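Local coordinates for protein citrate lyase, subunit 1 (Methanosaeta concilii, PDB 6HXI) that probably makes acetyl-CoA and oxaloacetate from citrate and coenzyme A at the expense of ATP, as one of the two subunit types of ATP citrate lyase, at residues C[17-22]-C[187-192]; C[123-128]-C[150-155]. One frame throughout, in Å; residues are numbered along the deposited sequence.

Interaction 1: C[17-22]-C[187-192]; sequences RYLPEY and WRFYSD
Y22 lays one face of its ring over the start of the R188 side chain: R188 CB stands 3.9 Å from the ring centroid and 20° off the normal, a CH-pi contact displaced toward the CD1 side. The ring also covers helix backbone, with Y22 CE2 3.7 Å from F189 CA. With CG anti to its own carbonyl carbon, Y22 directs the ring along the helix surface, and its hydroxyl arrives one turn beyond R188. There Y22 OH donates a weak hydrogen bond to D192 OD2 at 2.8 Å, the ring and carboxylate planes lying 49° apart; the same hydroxyl is hydrogen-bonded to R230. At the other end of Y22 a water bridges its backbone O to R188 NE, meeting the guanidinium edge in plane, while R188 NH1 forms a salt bridge with D160. Were this tyrosine an alanine, R188 CB and the F189 backbone would probably lose their cover, and D192 OD2 and R230 their shared hydroxyl partner.

F189 carries the apolar half. Its CG is anti to the backbone N (chi1 171°), which sets the ring edge beside Y18 CB, 4.1 Å from F189 CE1. L19 crosses F189 at about a right angle, bringing L19 CD1 to 3.8 Å from F189 CB. L19 also touches F182 and A185 of the same helix, and F195 of strand 195-206 meets the F189 ring. The contact thus packs the end of helix 8-18 and the 3-10 turn after it against the C-terminal end of helix 173-192, whose W187 and Y190 reach strands 128-134 and 195-206.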
ATOM      1  N   ARG C  17     -60.573   0.755 -26.588  1.00 59.27           N
ATOM      2  CA  ARG C  17     -59.351  -0.005 -26.364  1.00 60.12           C
ATOM      3  C   ARG C  17     -59.406  -0.971 -25.185  1.00 62.49           C
ATOM      4  O   ARG C  17     -59.072  -2.140 -25.358  1.00 63.31           O
ATOM      5  CB  ARG C  17     -58.137   0.943 -26.220  1.00 60.79           C
ATOM      6  CG  ARG C  17     -56.788   0.286 -26.519  1.00 76.78           C
ATOM      7  CD  ARG C  17     -55.837   1.210 -27.264  1.00 87.98           C
ATOM      8  NE  ARG C  17     -54.942   1.936 -26.361  1.00 98.82           N
ATOM      9  CZ  ARG C  17     -55.155   3.171 -25.912  1.00105.39           C
ATOM     10  NH1 ARG C  17     -56.252   3.837 -26.268  1.00 94.83           N
ATOM     11  NH2 ARG C  17     -54.278   3.748 -25.100  1.00 73.80           N
ATOM     12  N   TYR C  18     -59.781  -0.495 -23.993  1.00 57.56           N
ATOM     13  CA  TYR C  18     -59.669  -1.302 -22.777  1.00 56.12           C
ATOM     14  C   TYR C  18     -60.981  -1.972 -22.274  1.00 60.89           C
ATOM     15  O   TYR C  18     -60.878  -2.991 -21.584  1.00 61.67           O
ATOM     16  CB  TYR C  18     -58.963  -0.483 -21.671  1.00 53.74           C
ATOM     17  CG  TYR C  18     -57.586  -0.067 -22.134  1.00 54.25           C
ATOM     18  CD1 TYR C  18     -56.566  -1.006 -22.281  1.00 58.04           C
ATOM     19  CD2 TYR C  18     -57.342   1.229 -22.579  1.00 53.46           C
ATOM     20  CE1 TYR C  18     -55.323  -0.652 -22.799  1.00 58.39           C
ATOM     21  CE2 TYR C  18     -56.106   1.590 -23.114  1.00 54.65           C
ATOM     22  CZ  TYR C  18     -55.096   0.645 -23.219  1.00 65.72           C
ATOM     23  OH  TYR C  18     -53.863   0.975 -23.739  1.00 72.19           O
ATOM     24  N   LEU C  19     -62.177  -1.512 -22.683  1.00 57.89           N
ATOM     25  CA  LEU C  19     -63.399  -2.206 -22.245  1.00 58.40           C
ATOM     26  C   LEU C  19     -63.533  -3.662 -22.811  1.00 64.79           C
ATOM     27  O   LEU C  19     -63.965  -4.526 -22.039  1.00 63.80           O
ATOM     28  CB  LEU C  19     -64.680  -1.407 -22.470  1.00 57.99           C
ATOM     29  CG  LEU C  19     -65.899  -1.900 -21.658  1.00 62.43           C
ATOM     30  CD1 LEU C  19     -65.844  -1.406 -20.206  1.00 60.39           C
ATOM     31  CD2 LEU C  19     -67.198  -1.473 -22.316  1.00 64.47           C
ATOM     32  N   PRO C  20     -63.105  -3.994 -24.067  1.00 63.81           N
ATOM     33  CA  PRO C  20     -63.200  -5.398 -24.532  1.00 66.36           C
ATOM     34  C   PRO C  20     -62.333  -6.427 -23.777  1.00 72.92           C
ATOM     35  O   PRO C  20     -62.327  -7.595 -24.161  1.00 75.69           O
ATOM     36  CB  PRO C  20     -62.800  -5.311 -26.012  1.00 69.72           C
ATOM     37  CG  PRO C  20     -62.921  -3.889 -26.378  1.00 72.40           C
ATOM     38  CD  PRO C  20     -62.593  -3.129 -25.148  1.00 65.60           C
ATOM     39  N   GLU C  21     -61.626  -6.003 -22.708  1.00 69.05           N
ATOM     40  CA  GLU C  21     -60.767  -6.828 -21.846  1.00 69.89           C
ATOM     41  C   GLU C  21     -61.534  -7.349 -20.626  1.00 74.24           C
ATOM     42  O   GLU C  21     -61.108  -8.314 -19.996  1.00 75.75           O
ATOM     43  CB  GLU C  21     -59.544  -6.019 -21.370  1.00 69.94           C
ATOM     44  CG  GLU C  21     -58.448  -5.897 -22.418  1.00 79.93           C
ATOM     45  CD  GLU C  21     -57.236  -5.068 -22.037  1.00 96.67           C
ATOM     46  OE1 GLU C  21     -56.853  -5.060 -20.843  1.00 82.95           O
ATOM     47  OE2 GLU C  21     -56.637  -4.460 -22.952  1.00 95.34           O
ATOM     48  N   TYR C  22     -62.657  -6.696 -20.298  1.00 69.64           N
ATOM     49  CA  TYR C  22     -63.559  -7.005 -19.182  1.00 68.86           C
ATOM     50  C   TYR C  22     -64.884  -7.592 -19.710  1.00 77.71           C
ATOM     51  O   TYR C  22     -65.501  -8.447 -19.069  1.00 78.08           O
ATOM     52  CB  TYR C  22     -63.840  -5.712 -18.371  1.00 65.85           C
ATOM     53  CG  TYR C  22     -62.595  -4.979 -17.909  1.00 62.83           C
ATOM     54  CD1 TYR C  22     -61.755  -5.528 -16.946  1.00 64.43           C
ATOM     55  CD2 TYR C  22     -62.251  -3.744 -18.446  1.00 61.41           C
ATOM     56  CE1 TYR C  22     -60.610  -4.856 -16.514  1.00 63.58           C
ATOM     57  CE2 TYR C  22     -61.113  -3.056 -18.016  1.00 60.80           C
ATOM     58  CZ  TYR C  22     -60.293  -3.618 -17.051  1.00 66.52           C
ATOM     59  OH  TYR C  22     -59.156  -2.960 -16.631  1.00 63.41           O
ATOM     60  N   TRP C 187     -67.308  -0.499 -14.430  1.00 53.24           N
ATOM     61  CA  TRP C 187     -66.733  -0.280 -13.097  1.00 52.13           C
ATOM     62  C   TRP C 187     -65.266  -0.733 -13.068  1.00 53.67           C
ATOM     63  O   TRP C 187     -64.428  -0.039 -12.499  1.00 50.94           O
ATOM     64  CB  TRP C 187     -67.521  -0.998 -11.989  1.00 51.73           C
ATOM     65  CG  TRP C 187     -66.899  -0.767 -10.643  1.00 52.17           C
ATOM     66  CD1 TRP C 187     -66.978   0.367  -9.888  1.00 54.37           C
ATOM     67  CD2 TRP C 187     -65.971  -1.628  -9.978  1.00 52.31           C
ATOM     68  NE1 TRP C 187     -66.195   0.245  -8.766  1.00 53.60           N
ATOM     69  CE2 TRP C 187     -65.543  -0.959  -8.808  1.00 55.73           C
ATOM     70  CE3 TRP C 187     -65.427  -2.890 -10.277  1.00 54.36           C
ATOM     71  CZ2 TRP C 187     -64.649  -1.540  -7.900  1.00 55.35           C
ATOM     72  CZ3 TRP C 187     -64.553  -3.472  -9.373  1.00 56.45           C
ATOM     73  CH2 TRP C 187     -64.167  -2.797  -8.201  1.00 56.52           C
ATOM     74  N   ARG C 188     -64.966  -1.898 -13.674  1.00 49.99           N
ATOM     75  CA  ARG C 188     -63.613  -2.456 -13.731  1.00 48.91           C
ATOM     76  C   ARG C 188     -62.726  -1.517 -14.539  1.00 49.65           C
ATOM     77  O   ARG C 188     -61.610  -1.215 -14.127  1.00 49.70           O
ATOM     78  CB  ARG C 188     -63.644  -3.872 -14.337  1.00 49.78           C
ATOM     79  CG  ARG C 188     -64.421  -4.882 -13.504  1.00 48.46           C
ATOM     80  CD  ARG C 188     -64.078  -6.299 -13.933  1.00 56.12           C
ATOM     81  NE  ARG C 188     -65.112  -7.268 -13.558  1.00 60.35           N
ATOM     82  CZ  ARG C 188     -65.190  -7.882 -12.378  1.00 73.74           C
ATOM     83  NH1 ARG C 188     -64.314  -7.608 -11.415  1.00 62.49           N
ATOM     84  NH2 ARG C 188     -66.162  -8.750 -12.140  1.00 64.25           N
ATOM     85  N   PHE C 189     -63.269  -0.993 -15.639  1.00 45.81           N
ATOM     86  CA  PHE C 189     -62.627  -0.015 -16.497  1.00 46.01           C
ATOM     87  C   PHE C 189     -62.365   1.285 -15.713  1.00 46.74           C
ATOM     88  O   PHE C 189     -61.274   1.828 -15.788  1.00 44.32           O
ATOM     89  CB  PHE C 189     -63.507   0.223 -17.738  1.00 49.29           C
ATOM     90  CG  PHE C 189     -63.117   1.368 -18.641  1.00 51.47           C
ATOM     91  CD1 PHE C 189     -62.024   1.261 -19.492  1.00 54.93           C
ATOM     92  CD2 PHE C 189     -63.869   2.542 -18.668  1.00 53.71           C
ATOM     93  CE1 PHE C 189     -61.663   2.318 -20.330  1.00 56.54           C
ATOM     94  CE2 PHE C 189     -63.508   3.600 -19.507  1.00 57.60           C
ATOM     95  CZ  PHE C 189     -62.403   3.481 -20.335  1.00 55.91           C
ATOM     96  N   TYR C 190     -63.344   1.741 -14.930  1.00 45.52           N
ATOM     97  CA  TYR C 190     -63.268   2.949 -14.089  1.00 45.21           C
ATOM     98  C   TYR C 190     -62.142   2.784 -13.037  1.00 49.35           C
ATOM     99  O   TYR C 190     -61.279   3.661 -12.889  1.00 48.32           O
ATOM    100  CB  TYR C 190     -64.646   3.152 -13.416  1.00 45.68           C
ATOM    101  CG  TYR C 190     -64.731   4.282 -12.410  1.00 47.41           C
ATOM    102  CD1 TYR C 190     -65.100   5.563 -12.802  1.00 48.82           C
ATOM    103  CD2 TYR C 190     -64.539   4.048 -11.048  1.00 47.95           C
ATOM    104  CE1 TYR C 190     -65.205   6.602 -11.876  1.00 48.15           C
ATOM    105  CE2 TYR C 190     -64.665   5.071 -10.114  1.00 47.71           C
ATOM    106  CZ  TYR C 190     -64.991   6.348 -10.535  1.00 51.52           C
ATOM    107  OH  TYR C 190     -65.103   7.367  -9.624  1.00 55.21           O
ATOM    108  N   SER C 191     -62.154   1.628 -12.358  1.00 47.32           N
ATOM    109  CA  SER C 191     -61.251   1.224 -11.286  1.00 47.60           C
ATOM    110  C   SER C 191     -59.808   1.000 -11.697  1.00 53.66           C
ATOM    111  O   SER C 191     -58.908   1.327 -10.929  1.00 53.78           O
ATOM    112  CB  SER C 191     -61.787  -0.027 -10.602  1.00 51.33           C
ATOM    113  OG  SER C 191     -62.636   0.370  -9.540  1.00 67.02           O
ATOM    114  N   ASP C 192     -59.581   0.394 -12.867  1.00 52.00           N
ATOM    115  CA  ASP C 192     -58.234   0.087 -13.333  1.00 52.69           C
ATOM    116  C   ASP C 192     -57.594   1.175 -14.185  1.00 53.50           C
ATOM    117  O   ASP C 192     -56.357   1.184 -14.298  1.00 53.39           O
ATOM    118  CB  ASP C 192     -58.212  -1.260 -14.076  1.00 57.66           C
ATOM    119  CG  ASP C 192     -58.691  -2.474 -13.286  1.00 69.30           C
ATOM    120  OD1 ASP C 192     -58.666  -2.420 -12.032  1.00 71.65           O
ATOM    121  OD2 ASP C 192     -59.057  -3.489 -13.925  1.00 70.90           O
TER
HETATM  122  O   HOH W   1     -66.223  -7.721 -16.530  1.00 61.28           O

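Interaction 2: C[123-128]-C[150-155]; sequences SSDYEG and SIHVDS
H152 turns the edge of its imidazole, not a face, to the turn made by residues 125-128. Its CG is anti to the backbone N, and this carries the ring across to the neighbouring segment. D125 OD1, E127 O and G128 N all lie near the ring plane, the closest approach being H152 CE1 to D125 OD1 at 3.2 Å. The D125 carboxylate crosses the ring obliquely, its plane turned 41° from the imidazole. A common outside partner fixes both groups: N130 accepts from H152 ND1 through its OD1 and donates to D125 OD2 through its ND2.

The other carboxylate oxygen serves the turn itself. D125 OD1 accepts from E127 N at 3.1 Å, with the donor 52° out of the carboxylate plane, and more weakly from G128 N. This is an Asx turn, made possible by a chi1 of 67° that folds the carboxylate back over its own backbone. E127 CB comes to 3.8 Å from H152 NE2, displaced out of the ring plane.

Beyond the histidine, S155 N donates to E127 O at 3.3 Å in a fairly straight bond, in the carbonyl plane on a lone pair; S155 OG adds a weak bond to the same oxygen. G128 CA comes within 3.3 Å of V153 O in a CA-H...O contact. A CB on G128 would fall only 2.0 Å from V153 O, so the close approach of the two backbones depends on the missing side chain.

G128 and D154 form an antiparallel non-hydrogen-bonded pair. The arrangement is a tight beta-hairpin turn, linking strands 118-125 and 128-134, packed against the end of edge strand 149-154 in the antiparallel sheet of the ATP-grasp region.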
ATOM      1  N   SER C 123     -69.110   7.561 -10.141  1.00 51.14           N
ATOM      2  CA  SER C 123     -68.529   8.610  -9.318  1.00 51.07           C
ATOM      3  C   SER C 123     -68.099   7.951  -8.019  1.00 54.15           C
ATOM      4  O   SER C 123     -68.587   6.871  -7.695  1.00 54.48           O
ATOM      5  CB  SER C 123     -69.601   9.650  -9.010  1.00 56.91           C
ATOM      6  OG  SER C 123     -69.016  10.929  -8.866  1.00 70.12           O
ATOM      7  N   SER C 124     -67.226   8.595  -7.246  1.00 49.90           N
ATOM      8  CA  SER C 124     -66.823   8.010  -5.975  1.00 48.07           C
ATOM      9  C   SER C 124     -67.228   8.848  -4.775  1.00 51.62           C
ATOM     10  O   SER C 124     -67.339  10.068  -4.890  1.00 51.84           O
ATOM     11  CB  SER C 124     -65.328   7.762  -5.962  1.00 49.18           C
ATOM     12  OG  SER C 124     -64.947   6.854  -6.978  1.00 57.56           O
ATOM     13  N   ASP C 125     -67.456   8.184  -3.630  1.00 48.24           N
ATOM     14  CA  ASP C 125     -67.761   8.815  -2.341  1.00 50.09           C
ATOM     15  C   ASP C 125     -66.736   8.319  -1.313  1.00 54.53           C
ATOM     16  O   ASP C 125     -65.871   7.543  -1.699  1.00 53.08           O
ATOM     17  CB  ASP C 125     -69.235   8.616  -1.907  1.00 53.05           C
ATOM     18  CG  ASP C 125     -69.711   7.208  -1.545  1.00 60.92           C
ATOM     19  OD1 ASP C 125     -68.859   6.293  -1.423  1.00 61.02           O
ATOM     20  OD2 ASP C 125     -70.935   7.026  -1.376  1.00 64.56           O
ATOM     21  N   TYR C 126     -66.812   8.736  -0.031  1.00 52.58           N
ATOM     22  CA  TYR C 126     -65.809   8.314   0.964  1.00 52.61           C
ATOM     23  C   TYR C 126     -65.792   6.801   1.275  1.00 57.63           C
ATOM     24  O   TYR C 126     -64.807   6.315   1.823  1.00 57.10           O
ATOM     25  CB  TYR C 126     -65.929   9.120   2.282  1.00 54.53           C
ATOM     26  CG  TYR C 126     -65.816  10.625   2.148  1.00 55.56           C
ATOM     27  CD1 TYR C 126     -64.617  11.225   1.761  1.00 56.50           C
ATOM     28  CD2 TYR C 126     -66.868  11.457   2.513  1.00 58.37           C
ATOM     29  CE1 TYR C 126     -64.504  12.612   1.643  1.00 57.72           C
ATOM     30  CE2 TYR C 126     -66.762  12.846   2.417  1.00 60.46           C
ATOM     31  CZ  TYR C 126     -65.574  13.419   1.991  1.00 67.29           C
ATOM     32  OH  TYR C 126     -65.459  14.780   1.902  1.00 73.10           O
ATOM     33  N   GLU C 127     -66.861   6.066   0.936  1.00 55.35           N
ATOM     34  CA  GLU C 127     -66.981   4.637   1.265  1.00 56.26           C
ATOM     35  C   GLU C 127     -66.736   3.695   0.077  1.00 58.78           C
ATOM     36  O   GLU C 127     -66.532   2.493   0.265  1.00 58.64           O
ATOM     37  CB  GLU C 127     -68.344   4.343   1.929  1.00 59.98           C
ATOM     38  CG  GLU C 127     -68.650   5.202   3.152  1.00 74.52           C
ATOM     39  CD  GLU C 127     -70.108   5.327   3.570  1.00112.00           C
ATOM     40  OE1 GLU C 127     -70.355   5.925   4.642  1.00116.98           O
ATOM     41  OE2 GLU C 127     -71.004   4.886   2.811  1.00110.92           O
ATOM     42  N   GLY C 128     -66.742   4.251  -1.127  1.00 54.01           N
ATOM     43  CA  GLY C 128     -66.499   3.506  -2.351  1.00 51.75           C
ATOM     44  C   GLY C 128     -66.919   4.251  -3.593  1.00 53.75           C
ATOM     45  O   GLY C 128     -66.811   5.476  -3.654  1.00 53.26           O
ATOM     46  N   SER C 150     -79.306   3.613  -7.889  1.00 68.96           N
ATOM     47  CA  SER C 150     -77.930   3.756  -7.421  1.00 65.82           C
ATOM     48  C   SER C 150     -77.412   2.434  -6.861  1.00 68.39           C
ATOM     49  O   SER C 150     -78.116   1.791  -6.082  1.00 71.66           O
ATOM     50  CB  SER C 150     -77.855   4.851  -6.363  1.00 70.13           C
ATOM     51  OG  SER C 150     -76.526   5.030  -5.892  1.00 80.35           O
ATOM     52  N   ILE C 151     -76.181   2.035  -7.259  1.00 60.77           N
ATOM     53  CA  ILE C 151     -75.486   0.807  -6.818  1.00 58.48           C
ATOM     54  C   ILE C 151     -74.163   1.213  -6.192  1.00 60.48           C
ATOM     55  O   ILE C 151     -73.293   1.712  -6.907  1.00 59.61           O
ATOM     56  CB  ILE C 151     -75.265  -0.210  -7.990  1.00 59.81           C
ATOM     57  CG1 ILE C 151     -76.605  -0.574  -8.704  1.00 61.49           C
ATOM     58  CG2 ILE C 151     -74.507  -1.466  -7.511  1.00 57.93           C
ATOM     59  CD1 ILE C 151     -76.466  -1.156 -10.127  1.00 65.84           C
ATOM     60  N   HIS C 152     -74.002   0.990  -4.879  1.00 56.34           N
ATOM     61  CA  HIS C 152     -72.766   1.319  -4.190  1.00 55.00           C
ATOM     62  C   HIS C 152     -71.806   0.126  -4.192  1.00 57.18           C
ATOM     63  O   HIS C 152     -72.193  -0.971  -3.813  1.00 56.79           O
ATOM     64  CB  HIS C 152     -73.030   1.816  -2.758  1.00 57.55           C
ATOM     65  CG  HIS C 152     -71.768   2.152  -2.016  1.00 60.65           C
ATOM     66  ND1 HIS C 152     -71.051   3.310  -2.290  1.00 60.90           N
ATOM     67  CD2 HIS C 152     -71.092   1.431  -1.089  1.00 63.39           C
ATOM     68  CE1 HIS C 152     -69.990   3.272  -1.500  1.00 60.31           C
ATOM     69  NE2 HIS C 152     -69.962   2.156  -0.770  1.00 61.98           N
ATOM     70  N   VAL C 153     -70.547   0.361  -4.602  1.00 52.00           N
ATOM     71  CA  VAL C 153     -69.473  -0.634  -4.649  1.00 51.09           C
ATOM     72  C   VAL C 153     -68.478  -0.263  -3.558  1.00 55.94           C
ATOM     73  O   VAL C 153     -67.837   0.785  -3.642  1.00 55.70           O
ATOM     74  CB  VAL C 153     -68.799  -0.727  -6.052  1.00 53.32           C
ATOM     75  CG1 VAL C 153     -67.859  -1.926  -6.138  1.00 52.87           C
ATOM     76  CG2 VAL C 153     -69.841  -0.792  -7.166  1.00 53.51           C
ATOM     77  N   ASP C 154     -68.400  -1.081  -2.500  1.00 52.95           N
ATOM     78  CA  ASP C 154     -67.504  -0.849  -1.367  1.00 52.09           C
ATOM     79  C   ASP C 154     -66.049  -0.928  -1.843  1.00 50.97           C
ATOM     80  O   ASP C 154     -65.724  -1.741  -2.717  1.00 47.86           O
ATOM     81  CB  ASP C 154     -67.790  -1.853  -0.236  1.00 55.90           C
ATOM     82  CG  ASP C 154     -66.934  -1.666   0.999  1.00 72.14           C
ATOM     83  OD1 ASP C 154     -67.275  -0.802   1.831  1.00 75.64           O
ATOM     84  OD2 ASP C 154     -65.918  -2.387   1.134  1.00 78.50           O
ATOM     85  N   SER C 155     -65.197  -0.046  -1.285  1.00 47.19           N
ATOM     86  CA  SER C 155     -63.776   0.082  -1.606  1.00 46.02           C
ATOM     87  C   SER C 155     -62.998  -1.223  -1.464  1.00 53.32           C
ATOM     88  O   SER C 155     -62.173  -1.544  -2.321  1.00 52.20           O
ATOM     89  CB  SER C 155     -63.121   1.177  -0.768  1.00 46.16           C
ATOM     90  OG  SER C 155     -63.448   2.464  -1.262  1.00 49.09           O
TER

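How the interactions relate
Interactions 1 and 2 have centres about 17 Å apart and meet through helix 173-192, which follows strand 149-154 in the chain. Two side chains of this helix that point away from segment 17-22 make the connection: Y190 OH lies 2.7 Å from S124 OG, probably a hydrogen bond, and W187 CE2 packs 3.7 Å from V153 CG1. The helix is therefore held between the N-terminal segment and the antiparallel sheet. Both segments of interaction 2 lie in the sequence between the two segments of interaction 1. All four are in the ATP-grasp part of the chain, whereas G259, G307 and F345 of the coenzyme A pocket and D255, T258 and A260 of the sodium site belong to the citrate-binding part.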